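Local coordinates for protein PduO-type ATP--cob(I)alamin adenosyltransferase (Sulfolobus tokodaii, PDB 1WOZ) that probably transfers the adenosyl group of ATP to the cobalt of cob(I)alamin, as PduO-type adenosyltransferases do, and assembles as a trimer of helical bundles, at residues Glu109-Leu114 against Val159-Arg164; Lys75-Lys80 against Asn139-Val144; Leu101-Gly106 against Val166-Tyr171. One frame throughout, in Å; residues are numbered along the deposited sequence.

Contact 1. Residues Glu109-Leu114 against Val159-Arg164; sequences EEASVL and VANKRR
E110, A111 and L114 on the first turns of helix 109-134 meet A160 and N161 in the last turn of helix 140-163, and R164 just beyond it, the two segments running antiparallel at 172° with their axes 8.1 Å apart. Such a close approach rests on alanine: CB of A111 lies 4.0 Å from CB of A160, and the A160 methyl also faces the backbone around A111 N. L114 adds one branch, its CD1 reaching the A160 CB at 4.1 Å. Beside this seam the amide of N161 lies along the A111 methyl, OD1 coming to 3.2 Å from A111 CB; its polar ends are engaged by S108, whose N donates to OD1, and by E168 and G106, which accept from ND2.

Outside the seam, R164 closes the contact with a salt bridge. It approaches E110 side-on, NE and NH2 both converging on OE2, with NH2 to OE2 at 2.7 Å and NE to OE2 at 3.0 Å. OE2 lies near the guanidinium plane, yet both donors reach it from the same face of the carboxylate, the two planes standing 59° apart. Bends at chi2 in both chains (87° in E110) bring the carboxylate and guanidinium together, the side chains crossing at about a right angle.

W47 touches both E110 and A160, and P46 packs on R164. Deeper in, L114 continues onto L153, M156 and A157 of helix 140-163 and onto M50 of helix 48-69, while V113 faces F40 of the second subunit.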
# COMPACT_ATOMS: atom_id res chain seq x y z
N GLU A 109 -9.89 -12.46 -5.87
CA GLU A 109 -9.17 -11.76 -4.79
C GLU A 109 -7.68 -12.17 -4.87
O GLU A 109 -6.81 -11.35 -4.59
CB GLU A 109 -9.78 -12.11 -3.42
CG GLU A 109 -9.18 -11.27 -2.27
CD GLU A 109 -9.88 -11.49 -0.95
OE1 GLU A 109 -9.40 -10.93 0.06
OE2 GLU A 109 -10.90 -12.22 -0.91
N GLU A 110 -7.41 -13.42 -5.25
CA GLU A 110 -6.03 -13.88 -5.37
C GLU A 110 -5.26 -13.10 -6.44
O GLU A 110 -4.15 -12.59 -6.18
CB GLU A 110 -5.97 -15.38 -5.72
CG GLU A 110 -6.47 -16.29 -4.61
CD GLU A 110 -7.97 -16.52 -4.63
OE1 GLU A 110 -8.68 -15.88 -5.43
OE2 GLU A 110 -8.44 -17.36 -3.83
N ALA A 111 -5.83 -12.98 -7.63
CA ALA A 111 -5.17 -12.21 -8.68
C ALA A 111 -5.08 -10.73 -8.27
O ALA A 111 -4.09 -10.05 -8.57
CB ALA A 111 -5.95 -12.33 -10.00
N SER A 112 -6.10 -10.22 -7.58
CA SER A 112 -6.09 -8.81 -7.19
C SER A 112 -4.97 -8.51 -6.22
O SER A 112 -4.29 -7.50 -6.37
CB SER A 112 -7.44 -8.40 -6.57
OG SER A 112 -8.48 -8.50 -7.52
N VAL A 113 -4.76 -9.38 -5.23
CA VAL A 113 -3.68 -9.12 -4.28
C VAL A 113 -2.33 -9.26 -4.95
O VAL A 113 -1.37 -8.55 -4.60
CB VAL A 113 -3.78 -10.02 -3.03
CG1 VAL A 113 -2.69 -9.64 -2.02
CG2 VAL A 113 -5.13 -9.82 -2.37
N LEU A 114 -2.23 -10.16 -5.93
CA LEU A 114 -0.99 -10.33 -6.69
C LEU A 114 -0.68 -9.07 -7.52
O LEU A 114 0.48 -8.67 -7.64
CB LEU A 114 -1.07 -11.56 -7.61
CG LEU A 114 -0.91 -12.88 -6.79
CD1 LEU A 114 -1.42 -14.07 -7.62
CD2 LEU A 114 0.55 -13.10 -6.39
N VAL A 159 -2.71 -16.78 -13.92
CA VAL A 159 -3.03 -18.15 -13.57
C VAL A 159 -4.05 -18.19 -12.43
O VAL A 159 -4.96 -19.05 -12.43
CB VAL A 159 -1.75 -18.95 -13.20
CG1 VAL A 159 -2.14 -20.31 -12.59
CG2 VAL A 159 -0.89 -19.18 -14.48
N ALA A 160 -3.93 -17.26 -11.47
CA ALA A 160 -4.89 -17.20 -10.36
C ALA A 160 -6.32 -17.02 -10.90
O ALA A 160 -7.27 -17.70 -10.42
CB ALA A 160 -4.56 -16.02 -9.43
N ASN A 161 -6.51 -16.09 -11.83
CA ASN A 161 -7.85 -15.90 -12.39
C ASN A 161 -8.32 -17.13 -13.15
O ASN A 161 -9.46 -17.54 -13.02
CB ASN A 161 -7.91 -14.65 -13.30
CG ASN A 161 -8.11 -13.38 -12.50
OD1 ASN A 161 -8.65 -13.42 -11.39
ND2 ASN A 161 -7.67 -12.25 -13.04
N LYS A 162 -7.45 -17.72 -13.96
CA LYS A 162 -7.83 -18.94 -14.68
C LYS A 162 -8.28 -20.02 -13.70
O LYS A 162 -9.33 -20.67 -13.91
CB LYS A 162 -6.66 -19.48 -15.50
CG LYS A 162 -6.96 -20.77 -16.25
CD LYS A 162 -5.76 -21.17 -17.08
CE LYS A 162 -5.95 -22.53 -17.75
NZ LYS A 162 -6.95 -22.45 -18.84
N ARG A 163 -7.51 -20.24 -12.64
CA ARG A 163 -7.88 -21.25 -11.66
C ARG A 163 -9.18 -20.91 -10.94
O ARG A 163 -9.83 -21.79 -10.39
CB ARG A 163 -6.75 -21.46 -10.63
CG ARG A 163 -5.50 -22.08 -11.26
CD ARG A 163 -4.38 -22.31 -10.21
NE ARG A 163 -3.15 -22.79 -10.83
CZ ARG A 163 -2.01 -22.98 -10.18
NH1 ARG A 163 -1.95 -22.74 -8.87
NH2 ARG A 163 -0.92 -23.38 -10.83
N ARG A 164 -9.54 -19.63 -10.94
CA ARG A 164 -10.77 -19.19 -10.29
C ARG A 164 -11.93 -18.97 -11.29
O ARG A 164 -12.99 -18.46 -10.91
CB ARG A 164 -10.53 -17.87 -9.53
CG ARG A 164 -9.78 -18.03 -8.23
CD ARG A 164 -10.60 -18.87 -7.25
NE ARG A 164 -10.04 -18.85 -5.90
CZ ARG A 164 -9.98 -19.91 -5.11
NH1 ARG A 164 -10.45 -21.09 -5.53
NH2 ARG A 164 -9.47 -19.81 -3.88

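Contact 2. Residues Lys75-Lys80 against Asn139-Val144; sequences KKIDEK and NRMIIV
The side-chain amide of N139 reaches across to the backbone of I77, joining the loop before helix 79-96 to the start of helix 140-163 at one end of the helical bundle. N139 occupies the N-cap of helix 140-163, and D78 holds the same position on helix 79-96. The bond from N139 ND2 to I77 O is 2.8 Å long, with an N-H...O angle of 158°. It uses a lone pair of the carbonyl, in the carbonyl plane, and the acceptor lies near the plane of the N139 amide.

Around this bond the contact is apolar. Selenomethionine M141 lays its CB over I77 O, and its CG lies 3.9 Å from I77 CG2 and also rests against the backbone carbonyl carbon of D78. The other branch of I77, CG1, meets CG1 of I142 at 4.1 Å, so the isoleucine touches two successive residues of the helix with different arms; these two side chains cross at about a right angle. The selenium of M141 lies near CG of E79.

Further out, the N139 amide is held from both ends. With CG anti to the backbone N (chi1 178°), the amide reaches the I77 carbonyl, and its OD1 turns back to cap the helix. D67 of helix 48-69 accepts through OD2 from both N139 ND2 and I77 N, fixing the amide and the loop together. I64 of the same helix packs on I77 and I142, and V82 of helix 79-96 on M141. The capping bond from M141 N to N139 OD1 is 2.9 Å long, its donor standing 55° out of the amide carbonyl plane.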
# COMPACT_ATOMS: atom_id res chain seq x y z
N LYS A 75 26.32 -11.26 0.71
CA LYS A 75 25.45 -11.91 -0.26
C LYS A 75 25.66 -11.12 -1.55
O LYS A 75 25.91 -9.91 -1.50
CB LYS A 75 23.98 -11.80 0.15
CG LYS A 75 23.57 -12.58 1.40
CD LYS A 75 23.47 -14.07 1.13
CE LYS A 75 23.01 -14.80 2.38
NZ LYS A 75 22.70 -16.22 2.07
N LYS A 76 25.59 -11.81 -2.68
CA LYS A 76 25.74 -11.14 -3.97
C LYS A 76 24.74 -11.69 -4.97
O LYS A 76 24.85 -12.82 -5.42
CB LYS A 76 27.15 -11.29 -4.52
CG LYS A 76 27.38 -10.46 -5.77
CD LYS A 76 28.79 -10.64 -6.29
CE LYS A 76 29.06 -9.77 -7.51
NZ LYS A 76 30.40 -10.09 -8.09
N ILE A 77 23.76 -10.87 -5.30
CA ILE A 77 22.74 -11.27 -6.26
C ILE A 77 23.40 -11.41 -7.62
O ILE A 77 24.12 -10.51 -8.06
CB ILE A 77 21.62 -10.20 -6.30
CG1 ILE A 77 21.07 -9.99 -4.88
CG2 ILE A 77 20.52 -10.61 -7.27
CD1 ILE A 77 20.61 -11.29 -4.18
N ASP A 78 23.17 -12.54 -8.28
CA ASP A 78 23.73 -12.79 -9.60
C ASP A 78 22.68 -13.33 -10.58
O ASP A 78 21.50 -13.48 -10.23
CB ASP A 78 24.91 -13.76 -9.49
CG ASP A 78 24.52 -15.10 -8.90
OD1 ASP A 78 25.43 -15.83 -8.46
OD2 ASP A 78 23.32 -15.45 -8.87
N GLU A 79 23.11 -13.63 -11.80
CA GLU A 79 22.20 -14.12 -12.83
C GLU A 79 21.33 -15.32 -12.48
O GLU A 79 20.22 -15.41 -12.99
CB GLU A 79 22.97 -14.41 -14.13
CG GLU A 79 23.52 -13.16 -14.80
CD GLU A 79 24.36 -13.48 -16.04
OE1 GLU A 79 23.78 -13.86 -17.08
OE2 GLU A 79 25.60 -13.35 -15.95
N LYS A 80 21.81 -16.23 -11.64
CA LYS A 80 21.01 -17.41 -11.30
C LYS A 80 19.72 -17.07 -10.56
O LYS A 80 18.72 -17.79 -10.69
CB LYS A 80 21.82 -18.40 -10.47
CG LYS A 80 23.01 -19.00 -11.22
CD LYS A 80 23.59 -20.20 -10.48
CE LYS A 80 22.57 -21.34 -10.38
NZ LYS A 80 23.07 -22.52 -9.61
N ASN A 139 24.52 -3.14 -6.38
CA ASN A 139 24.62 -4.21 -7.36
C ASN A 139 23.47 -4.08 -8.37
O ASN A 139 22.30 -4.18 -8.01
CB ASN A 139 24.55 -5.56 -6.62
CG ASN A 139 24.59 -6.76 -7.56
OD1 ASN A 139 24.65 -6.62 -8.79
ND2 ASN A 139 24.53 -7.95 -6.98
N ARG A 140 23.82 -3.84 -9.63
CA ARG A 140 22.84 -3.68 -10.72
C ARG A 140 21.89 -4.87 -10.88
O ARG A 140 20.75 -4.71 -11.34
CB ARG A 140 23.61 -3.43 -12.03
CG ARG A 140 22.75 -3.23 -13.29
CD ARG A 140 21.96 -1.92 -13.25
NE ARG A 140 21.20 -1.66 -14.47
CZ ARG A 140 21.74 -1.45 -15.68
NH1 ARG A 140 23.06 -1.47 -15.83
NH2 ARG A 140 20.96 -1.21 -16.73
N MSE A 141 22.34 -6.06 -10.51
CA MSE A 141 21.52 -7.25 -10.63
C MSE A 141 20.26 -7.18 -9.74
O MSE A 141 19.29 -7.90 -9.95
CB MSE A 141 22.32 -8.50 -10.28
CG MSE A 141 21.75 -9.78 -10.88
SE MSE A 141 21.71 -9.80 -12.88
CE MSE A 141 22.88 -8.35 -13.24
N ILE A 142 20.31 -6.31 -8.75
CA ILE A 142 19.18 -6.13 -7.84
C ILE A 142 18.01 -5.51 -8.58
O ILE A 142 16.86 -5.93 -8.42
CB ILE A 142 19.59 -5.25 -6.66
CG1 ILE A 142 20.52 -6.06 -5.75
CG2 ILE A 142 18.36 -4.75 -5.88
CD1 ILE A 142 21.12 -5.24 -4.62
N ILE A 143 18.30 -4.51 -9.41
CA ILE A 143 17.25 -3.86 -10.18
C ILE A 143 16.69 -4.86 -11.19
O ILE A 143 15.47 -4.93 -11.42
CB ILE A 143 17.78 -2.59 -10.87
CG1 ILE A 143 18.27 -1.60 -9.80
CG2 ILE A 143 16.69 -1.96 -11.71
CD1 ILE A 143 18.83 -0.27 -10.33
N VAL A 144 17.57 -5.67 -11.78
CA VAL A 144 17.11 -6.68 -12.73
C VAL A 144 16.18 -7.68 -12.03
O VAL A 144 15.13 -8.07 -12.58
CB VAL A 144 18.27 -7.45 -13.36
CG1 VAL A 144 17.73 -8.45 -14.39
CG2 VAL A 144 19.24 -6.45 -14.03

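Contact 3. Residues Leu101-Gly106 against Val166-Tyr171; sequences LFVIPG and VSEKIY
Three backbone hydrogen bonds tie F102 and I104 to K169 and Y171. F102 and Y171 exchange two: F102 N to Y171 O at 2.8 Å and Y171 N to F102 O at 2.9 Å. I104 N adds a nearly straight bond of 2.8 Å to K169 O, with an N-H...O angle of 174°. F102 O also receives a CA-H...O contact from I170 CA.

A water continues the polar contacts, donating to I104 O and to E168 OE1 and accepting from K169 N at 2.8 Å. The other E168 oxygen, OE2, accepts from N161 ND2.

These strands, 103-104 and 169-173, form a short antiparallel two-stranded sheet at one end of the helical bundle, with V103 and I170 as a non-hydrogen-bonded pair.

Among apolar contacts, V103 CG2 faces I170 CD1, and V103 continues onto F154 and L158 of helix 140-163. I104 packs its CG1 against Y171 CB at 4.1 Å. F102 CD1 approaches the edge of the Y171 ring. Y171 heads for the second subunit, where its ring meets F62 and its OH bonds to E66.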
# COMPACT_ATOMS: atom_id res chain seq x y z
N LEU A 101 -3.04 -7.48 -24.05
CA LEU A 101 -2.54 -6.38 -23.22
C LEU A 101 -3.35 -5.12 -23.60
O LEU A 101 -3.79 -4.99 -24.76
CB LEU A 101 -1.04 -6.17 -23.51
CG LEU A 101 -0.21 -7.43 -23.24
CD1 LEU A 101 1.25 -7.20 -23.68
CD2 LEU A 101 -0.29 -7.78 -21.73
N PHE A 102 -3.61 -4.22 -22.65
CA PHE A 102 -3.17 -4.32 -21.26
C PHE A 102 -4.20 -5.05 -20.41
O PHE A 102 -5.39 -4.97 -20.68
CB PHE A 102 -3.03 -2.93 -20.63
CG PHE A 102 -1.92 -2.11 -21.17
CD1 PHE A 102 -2.16 -0.83 -21.64
CD2 PHE A 102 -0.62 -2.61 -21.19
CE1 PHE A 102 -1.12 -0.04 -22.12
CE2 PHE A 102 0.43 -1.83 -21.67
CZ PHE A 102 0.18 -0.54 -22.13
N VAL A 103 -3.73 -5.74 -19.38
CA VAL A 103 -4.62 -6.41 -18.45
C VAL A 103 -5.00 -5.37 -17.38
O VAL A 103 -4.13 -4.69 -16.83
CB VAL A 103 -3.92 -7.63 -17.78
CG1 VAL A 103 -4.70 -8.08 -16.53
CG2 VAL A 103 -3.82 -8.77 -18.79
N ILE A 104 -6.30 -5.23 -17.12
CA ILE A 104 -6.78 -4.30 -16.09
C ILE A 104 -6.63 -5.10 -14.80
O ILE A 104 -7.26 -6.16 -14.63
CB ILE A 104 -8.25 -3.92 -16.33
CG1 ILE A 104 -8.35 -3.12 -17.65
CG2 ILE A 104 -8.79 -3.10 -15.11
CD1 ILE A 104 -9.79 -2.73 -18.06
N PRO A 105 -5.80 -4.61 -13.86
CA PRO A 105 -5.60 -5.35 -12.61
C PRO A 105 -6.84 -5.65 -11.77
O PRO A 105 -7.61 -4.75 -11.43
CB PRO A 105 -4.55 -4.50 -11.88
CG PRO A 105 -4.87 -3.11 -12.33
CD PRO A 105 -5.14 -3.29 -13.82
N GLY A 106 -7.01 -6.93 -11.45
CA GLY A 106 -8.16 -7.34 -10.66
C GLY A 106 -8.65 -8.74 -11.00
O GLY A 106 -7.89 -9.57 -11.54
N VAL A 166 -12.24 -16.85 -13.62
CA VAL A 166 -12.48 -15.43 -13.79
C VAL A 166 -11.78 -14.96 -15.07
O VAL A 166 -10.61 -15.26 -15.28
CB VAL A 166 -11.90 -14.66 -12.58
CG1 VAL A 166 -11.92 -13.15 -12.87
CG2 VAL A 166 -12.70 -14.99 -11.32
N SER A 167 -12.50 -14.24 -15.94
CA SER A 167 -11.93 -13.72 -17.18
C SER A 167 -11.14 -12.44 -16.92
O SER A 167 -11.47 -11.66 -16.02
CB SER A 167 -13.03 -13.36 -18.19
OG SER A 167 -13.81 -14.48 -18.51
N GLU A 168 -10.09 -12.23 -17.71
CA GLU A 168 -9.29 -11.03 -17.60
C GLU A 168 -10.04 -9.86 -18.23
O GLU A 168 -10.71 -10.03 -19.26
CB GLU A 168 -7.97 -11.20 -18.35
CG GLU A 168 -7.08 -12.32 -17.83
CD GLU A 168 -6.64 -12.09 -16.41
OE1 GLU A 168 -6.60 -10.92 -15.98
OE2 GLU A 168 -6.33 -13.08 -15.72
N LYS A 169 -9.94 -8.69 -17.61
CA LYS A 169 -10.55 -7.48 -18.16
C LYS A 169 -9.39 -6.85 -18.93
O LYS A 169 -8.29 -6.78 -18.42
CB LYS A 169 -10.97 -6.52 -17.04
CG LYS A 169 -11.82 -7.16 -15.95
CD LYS A 169 -13.24 -7.39 -16.40
CE LYS A 169 -14.12 -7.82 -15.21
NZ LYS A 169 -15.55 -7.80 -15.57
N ILE A 170 -9.65 -6.38 -20.14
CA ILE A 170 -8.62 -5.82 -21.01
C ILE A 170 -8.87 -4.36 -21.47
O ILE A 170 -10.00 -3.98 -21.80
CB ILE A 170 -8.50 -6.67 -22.33
CG1 ILE A 170 -8.51 -8.18 -22.01
CG2 ILE A 170 -7.23 -6.27 -23.12
CD1 ILE A 170 -7.33 -8.69 -21.19
N TYR A 171 -7.81 -3.56 -21.47
CA TYR A 171 -7.84 -2.19 -21.99
C TYR A 171 -6.89 -2.45 -23.17
O TYR A 171 -5.67 -2.30 -23.07
CB TYR A 171 -7.21 -1.19 -21.04
CG TYR A 171 -7.26 0.21 -21.60
CD1 TYR A 171 -8.42 0.99 -21.48
CD2 TYR A 171 -6.17 0.75 -22.29
CE1 TYR A 171 -8.48 2.27 -22.02
CE2 TYR A 171 -6.22 2.04 -22.85
CZ TYR A 171 -7.38 2.79 -22.70
OH TYR A 171 -7.41 4.07 -23.17
O HOH W 1 -8.28 -8.63 -15.40

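Contacts 1 and 3 adjoin at one end of the chain, with centres 11 Å apart, whereas contact 2 lies across the chain's centre, its centre 29 Å from that of contact 1 and 31 Å from that of contact 3. N161 couples the neighbours, its backbone O probably accepting from V166 N (2.9 Å), and S112 OG packs 3.4 Å from G106 CA. Helix 140-163 links the ends, starting in contact 2 and finishing in contact 1 before the chain enters contact 3. A bound polyether (POG) lies about 4 Å from the F102 side chain, and one about 11 Å from that of I142; D32, N35 and L61 line a POG pocket. Contacts 1 and 3 both meet the second subunit, and K75 of contact 2 packs on Y171 of the third.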